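Local coordinates for protein putative HTH-type transcriptional regulator PH0061 (Pyrococcus horikoshii, PDB 2DBB) that probably binds specific DNA sequences as an AsnC-family transcriptional regulator, through a helix-turn-helix domain, at residues Val72-Lys77 and Gln129-Ala134; Val95-Lys100 and Ile108-Leu113. One frame throughout, in Å; residues are numbered along the deposited sequence.

Interaction 1 of 2, residues Val72-Lys77 and Gln129-Ala134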
loop_
_atom_site.group_PDB
_atom_site.type_symbol
_atom_site.label_atom_id
_atom_site.label_comp_id
_atom_site.label_asym_id
_atom_site.label_seq_id
_atom_site.Cartn_x
_atom_site.Cartn_y
_atom_site.Cartn_z
ATOM N N VAL B 72 9.391 -4.869 -7.933
ATOM C CA VAL B 72 10.067 -4.927 -9.219
ATOM C C VAL B 72 10.343 -3.502 -9.694
ATOM O O VAL B 72 9.433 -2.683 -9.854
ATOM C CB VAL B 72 9.220 -5.694 -10.253
ATOM C CG1 VAL B 72 9.938 -5.734 -11.603
ATOM C CG2 VAL B 72 8.971 -7.105 -9.747
ATOM N N LEU B 73 11.620 -3.210 -9.883
ATOM C CA LEU B 73 12.071 -1.900 -10.320
ATOM C C LEU B 73 12.394 -2.008 -11.806
ATOM O O LEU B 73 13.232 -2.813 -12.217
ATOM C CB LEU B 73 13.319 -1.508 -9.524
ATOM C CG LEU B 73 13.166 -1.663 -8.001
ATOM C CD1 LEU B 73 14.531 -1.566 -7.335
ATOM C CD2 LEU B 73 12.225 -0.596 -7.468
ATOM N N ILE B 74 11.727 -1.197 -12.611
ATOM C CA ILE B 74 11.932 -1.256 -14.051
ATOM C C ILE B 74 12.427 0.035 -14.673
ATOM O O ILE B 74 11.934 1.116 -14.361
ATOM C CB ILE B 74 10.617 -1.640 -14.774
ATOM C CG1 ILE B 74 10.080 -2.963 -14.229
ATOM C CG2 ILE B 74 10.857 -1.726 -16.275
ATOM C CD1 ILE B 74 8.607 -3.243 -14.597
ATOM N N LYS B 75 13.411 -0.090 -15.558
ATOM C CA LYS B 75 13.932 1.052 -16.295
ATOM C C LYS B 75 13.617 0.769 -17.767
ATOM O O LYS B 75 14.123 -0.192 -18.335
ATOM C CB LYS B 75 15.443 1.198 -16.111
ATOM C CG LYS B 75 15.992 2.480 -16.729
ATOM C CD LYS B 75 15.290 3.692 -16.127
ATOM C CE LYS B 75 15.709 5.007 -16.776
ATOM N NZ LYS B 75 14.971 6.160 -16.158
ATOM N N SER B 76 12.773 1.602 -18.369
ATOM C CA SER B 76 12.380 1.440 -19.767
ATOM C C SER B 76 13.333 2.076 -20.777
ATOM O O SER B 76 14.092 2.993 -20.461
ATOM C CB SER B 76 10.983 2.020 -19.987
ATOM O OG SER B 76 10.016 1.322 -19.223
ATOM N N LYS B 77 13.278 1.575 -22.006
ATOM C CA LYS B 77 14.107 2.098 -23.078
ATOM C C LYS B 77 13.403 3.297 -23.714
ATOM O O LYS B 77 14.064 4.222 -24.184
ATOM C CB LYS B 77 14.347 1.020 -24.138
ATOM C CG LYS B 77 15.026 -0.238 -23.623
ATOM C CD LYS B 77 15.146 -1.273 -24.738
ATOM C CE LYS B 77 15.721 -2.588 -24.233
ATOM N NZ LYS B 77 17.084 -2.414 -23.652
ATOM N N GLN B 129 8.302 -12.463 -17.895
ATOM C CA GLN B 129 8.144 -12.741 -19.321
ATOM C C GLN B 129 7.275 -11.664 -19.954
ATOM O O GLN B 129 7.410 -11.358 -21.137
ATOM C CB GLN B 129 7.502 -14.117 -19.548
ATOM C CG GLN B 129 8.395 -15.283 -19.156
ATOM C CD GLN B 129 7.786 -16.631 -19.492
ATOM O OE1 GLN B 129 6.725 -16.998 -18.978
ATOM N NE2 GLN B 129 8.455 -17.377 -20.362
ATOM N N ARG B 130 6.394 -11.081 -19.146
ATOM C CA ARG B 130 5.487 -10.037 -19.602
ATOM C C ARG B 130 6.166 -8.681 -19.716
ATOM O O ARG B 130 5.572 -7.721 -20.194
ATOM C CB ARG B 130 4.297 -9.949 -18.650
ATOM C CG ARG B 130 3.391 -11.163 -18.725
ATOM C CD ARG B 130 2.565 -11.321 -17.470
ATOM N NE ARG B 130 1.539 -12.348 -17.625
ATOM C CZ ARG B 130 0.460 -12.211 -18.388
ATOM N NH1 ARG B 130 0.264 -11.087 -19.066
ATOM N NH2 ARG B 130 -0.423 -13.197 -18.473
ATOM N N ILE B 131 7.414 -8.599 -19.277
ATOM C CA ILE B 131 8.146 -7.345 -19.354
ATOM C C ILE B 131 9.134 -7.384 -20.511
ATOM O O ILE B 131 10.183 -8.021 -20.428
ATOM C CB ILE B 131 8.918 -7.059 -18.051
ATOM C CG1 ILE B 131 7.948 -7.033 -16.871
ATOM C CG2 ILE B 131 9.649 -5.727 -18.165
ATOM C CD1 ILE B 131 8.622 -6.844 -15.541
ATOM N N LYS B 132 8.791 -6.706 -21.598
ATOM C CA LYS B 132 9.666 -6.676 -22.759
ATOM C C LYS B 132 10.191 -5.267 -22.977
ATOM O O LYS B 132 9.586 -4.294 -22.521
ATOM C CB LYS B 132 8.916 -7.125 -24.023
ATOM C CG LYS B 132 8.169 -8.455 -23.922
ATOM C CD LYS B 132 6.737 -8.253 -23.444
ATOM C CE LYS B 132 5.936 -9.547 -23.534
ATOM N NZ LYS B 132 4.522 -9.381 -23.080
ATOM N N ASN B 133 11.325 -5.166 -23.663
ATOM C CA ASN B 133 11.916 -3.871 -23.985
ATOM C C ASN B 133 12.366 -3.054 -22.774
ATOM O O ASN B 133 12.216 -1.828 -22.756
ATOM C CB ASN B 133 10.915 -3.048 -24.805
ATOM C CG ASN B 133 10.354 -3.817 -25.993
ATOM O OD1 ASN B 133 9.335 -3.431 -26.568
ATOM N ND2 ASN B 133 11.021 -4.906 -26.368
ATOM N N ALA B 134 12.918 -3.727 -21.771
ATOM C CA ALA B 134 13.394 -3.045 -20.573
ATOM C C ALA B 134 14.917 -3.051 -20.554
ATOM O O ALA B 134 15.545 -4.052 -20.882
ATOM C CB ALA B 134 12.849 -3.734 -19.320
#

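Interaction 2 of 2, residues Val95-Lys100 and Ile108-Leu113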
loop_
_atom_site.group_PDB
_atom_site.type_symbol
_atom_site.label_atom_id
_atom_site.label_comp_id
_atom_site.label_asym_id
_atom_site.label_seq_id
_atom_site.Cartn_x
_atom_site.Cartn_y
_atom_site.Cartn_z
ATOM N N VAL B 95 -0.453 -8.518 -9.064
ATOM C CA VAL B 95 0.270 -7.255 -9.185
ATOM C C VAL B 95 -0.577 -6.295 -8.356
ATOM O O VAL B 95 -1.677 -5.940 -8.767
ATOM C CB VAL B 95 0.315 -6.759 -10.657
ATOM C CG1 VAL B 95 0.798 -5.326 -10.712
ATOM C CG2 VAL B 95 1.231 -7.652 -11.485
ATOM N N LYS B 96 -0.070 -5.889 -7.192
ATOM C CA LYS B 96 -0.808 -5.004 -6.286
ATOM C C LYS B 96 -0.706 -3.505 -6.556
ATOM O O LYS B 96 -1.644 -2.751 -6.274
ATOM C CB LYS B 96 -0.402 -5.303 -4.838
ATOM C CG LYS B 96 -0.650 -6.760 -4.436
ATOM C CD LYS B 96 -2.029 -7.212 -4.895
ATOM C CE LYS B 96 -2.304 -8.658 -4.544
ATOM N NZ LYS B 96 -3.631 -9.077 -5.082
ATOM N N SER B 97 0.429 -3.057 -7.076
ATOM C CA SER B 97 0.573 -1.644 -7.381
ATOM C C SER B 97 1.511 -1.431 -8.548
ATOM O O SER B 97 2.419 -2.227 -8.793
ATOM C CB SER B 97 1.068 -0.845 -6.165
ATOM O OG SER B 97 2.436 -1.067 -5.894
ATOM N N VAL B 98 1.254 -0.352 -9.277
ATOM C CA VAL B 98 2.048 0.024 -10.431
ATOM C C VAL B 98 2.145 1.535 -10.401
ATOM O O VAL B 98 1.137 2.240 -10.311
ATOM C CB VAL B 98 1.388 -0.442 -11.745
ATOM C CG1 VAL B 98 2.235 -0.008 -12.940
ATOM C CG2 VAL B 98 1.252 -1.960 -11.730
ATOM N N GLU B 99 3.371 2.029 -10.460
ATOM C CA GLU B 99 3.601 3.454 -10.400
ATOM C C GLU B 99 4.669 3.880 -11.394
ATOM O O GLU B 99 5.573 3.108 -11.720
ATOM C CB GLU B 99 4.018 3.831 -8.969
ATOM C CG GLU B 99 2.908 3.662 -7.925
ATOM C CD GLU B 99 3.424 3.698 -6.480
ATOM O OE1 GLU B 99 4.105 2.736 -6.056
ATOM O OE2 GLU B 99 3.157 4.689 -5.764
ATOM N N LYS B 100 4.541 5.105 -11.893
ATOM C CA LYS B 100 5.515 5.656 -12.819
ATOM C C LYS B 100 6.316 6.651 -11.994
ATOM O O LYS B 100 5.758 7.382 -11.176
ATOM C CB LYS B 100 4.826 6.372 -13.983
ATOM C CG LYS B 100 3.909 5.476 -14.806
ATOM C CD LYS B 100 3.253 6.244 -15.939
ATOM C CE LYS B 100 4.300 6.784 -16.899
ATOM N NZ LYS B 100 3.665 7.533 -18.012
ATOM N N ILE B 108 7.667 1.179 -11.034
ATOM C CA ILE B 108 7.797 0.488 -9.759
ATOM C C ILE B 108 6.569 -0.383 -9.577
ATOM O O ILE B 108 5.449 0.118 -9.592
ATOM C CB ILE B 108 7.859 1.479 -8.573
ATOM C CG1 ILE B 108 8.994 2.484 -8.791
ATOM C CG2 ILE B 108 8.087 0.709 -7.266
ATOM C CD1 ILE B 108 10.339 1.844 -8.927
ATOM N N VAL B 109 6.793 -1.679 -9.383
ATOM C CA VAL B 109 5.706 -2.633 -9.235
ATOM C C VAL B 109 5.791 -3.465 -7.962
ATOM O O VAL B 109 6.862 -3.901 -7.568
ATOM C CB VAL B 109 5.690 -3.619 -10.423
ATOM C CG1 VAL B 109 4.511 -4.594 -10.285
ATOM C CG2 VAL B 109 5.612 -2.850 -11.731
ATOM N N ARG B 110 4.653 -3.678 -7.317
ATOM C CA ARG B 110 4.631 -4.516 -6.130
ATOM C C ARG B 110 3.840 -5.767 -6.482
ATOM O O ARG B 110 2.750 -5.676 -7.047
ATOM C CB ARG B 110 3.962 -3.820 -4.939
ATOM C CG ARG B 110 3.823 -4.747 -3.728
ATOM C CD ARG B 110 3.055 -4.097 -2.575
ATOM N NE ARG B 110 3.772 -2.972 -1.984
ATOM C CZ ARG B 110 4.828 -3.086 -1.181
ATOM N NH1 ARG B 110 5.303 -4.285 -0.859
ATOM N NH2 ARG B 110 5.416 -1.997 -0.698
ATOM N N LEU B 111 4.400 -6.926 -6.144
ATOM C CA LEU B 111 3.771 -8.214 -6.387
ATOM C C LEU B 111 3.510 -8.933 -5.066
ATOM O O LEU B 111 4.305 -8.831 -4.125
ATOM C CB LEU B 111 4.691 -9.123 -7.208
ATOM C CG LEU B 111 5.319 -8.640 -8.510
ATOM C CD1 LEU B 111 6.253 -9.729 -9.037
ATOM C CD2 LEU B 111 4.229 -8.309 -9.523
ATOM N N LEU B 112 2.392 -9.653 -5.000
ATOM C CA LEU B 112 2.069 -10.462 -3.830
ATOM C C LEU B 112 2.366 -11.871 -4.322
ATOM O O LEU B 112 1.732 -12.341 -5.268
ATOM C CB LEU B 112 0.589 -10.356 -3.449
ATOM C CG LEU B 112 0.198 -11.193 -2.218
ATOM C CD1 LEU B 112 0.870 -10.608 -0.987
ATOM C CD2 LEU B 112 -1.318 -11.205 -2.035
ATOM N N LEU B 113 3.340 -12.534 -3.705
ATOM C CA LEU B 113 3.732 -13.879 -4.118
ATOM C C LEU B 113 3.539 -14.905 -3.015
ATOM O O LEU B 113 3.385 -14.552 -1.841
ATOM C CB LEU B 113 5.213 -13.896 -4.521
ATOM C CG LEU B 113 5.726 -12.834 -5.489
ATOM C CD1 LEU B 113 7.241 -12.872 -5.510
ATOM C CD2 LEU B 113 5.151 -13.059 -6.874
HETATM O O HOH W 1 4.177 0.323 -7.031
HETATM O O HOH W 2 2.756 -0.603 -3.258
#

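Interaction 1 of 2, residues Val72-Lys77 and Gln129-Ala134
Val72 CG1 meets Ile131 CD1 at 4.3 Å, a loose apolar touch at the start of a contact between strand 67-76 and the loop that follows helix 117-129. The two segments belong to the C-terminal alpha/beta domain of the AsnC family, with the ferredoxin-like order beta-alpha-beta-beta-alpha-beta; here the loop turns out of the second helix into the last strand, beside the first. Ile74 carries most of the apolar contact. Its CG1 lies beside the backbone N (chi1 -56°), and the chain then extends so that CD1 reaches CD1 of Ile131 tip to tip at 3.7 Å. Its other branch, CG2, sits anti to the backbone N and touches Ala134 CB at 4.2 Å. This divides the side chain between Ile131 in the loop and Ala134 at the start of the last strand. Lys75 contributes its backbone: O lies 3.7 Å from Ala134 CA, while its long side chain leads away from the loop. Ser76 and Ala134 form an antiparallel non-hydrogen-bonded pair, CA to CA 4.7 Å, with diverging side chains; Ser76 N is instead bonded to Asn106 OD1. Asn133 has a positive phi (64°), consistent with a turn of the chain just before this pair. Lys77, just past the end of the strand, lies alongside the backbone of Asn133 and Ala134. No hydrogen bond joins the segments, and Lys77 N, covered by the contact, has no partner in the model. Lys77 NZ has a long, weak ion pair with Glu135; a final bend at chi4 (-60°) leaves it 3.6 Å from Ala134 O, without a hydrogen bond. The aliphatic part of Lys77 passes the loop carbonyl, CG lying 3.3 Å from Asn133 O.

Interaction 2 of 2, residues Val95-Lys100 and Ile108-Leu113
Lys96 and Ser97 both face Arg110, the classic beta bulge of the antiparallel hairpin made by strands 95-102 and 107-114. Arg110 O takes the N-H of Lys96 at 2.8 Å and, weakly, that of Ser97, and the register moves by one residue. Beyond the bulge Arg110 N bonds to Ser97 O at 3.0 Å, and Glu99 and Ile108 exchange two backbone bonds. The extra residue turns the Lys96 side chain toward the neighbouring strand. Its CB passes 3.9 Å from Arg110 O. CG, placed anti to the carbonyl carbon (chi1 -58°), comes near Leu112 CB. After a bend at chi2, CE crosses that same CB at 3.5 Å and rests near Leu112 CD2. NZ then forms salt bridges with Glu93 and with the terminal carboxylate of Ile151 of the second subunit. On the helix-facing side, Val95 CG2 meets Leu111 CD2 at 3.6 Å, and Val95 CG1 touches Val109 CG1; Phe127 covers Val95 and Leu111, and Ile89 covers Val98 and Val109. The other face, with Ser97, Glu99 and Arg110 beside Ile108, is largely polar. Ser97 OG is set between its backbone N and carbonyl carbon (chi1 74°), which brings it 3.3 Å from Arg110 CB. One water accepts a hydrogen bond from this hydroxyl and donates to Glu99 OE1 and Ile108 O. A second donates to the hydroxyl and accepts from Arg110 NE, 2.9 Å away in the guanidinium plane at its edge. Glu99 pairs with Arg110 of the second subunit, Arg110 with Glu99 of the second subunit, and Ser97 to Lys100 with one of its strands. These intersubunit ion pairs probably offset the buried charges and stabilise the dimer, while the helix-facing side stays hydrocarbon.

In the fold
After the N-terminal helix-turn-helix region, the chain enters strand 67-76, the first member of interaction 1, and turns through helix 79-89 into strand 95-102. A short loop returns it along strand 107-114, so interaction 2 closes a tight local hairpin. Helix 117-129 follows, and the loop after it comes back to strand 67-76, closing the much longer excursion of interaction 1. The smaller loop lies wholly within the larger and the two do not cross. Strands 67-76 and 107-114 are sheet neighbours, joining contacts whose centres lie about 13 Å apart. Interaction 1 ties the loop leading into the last strand to strand 67-76; interaction 2 carries the other edge to the second subunit.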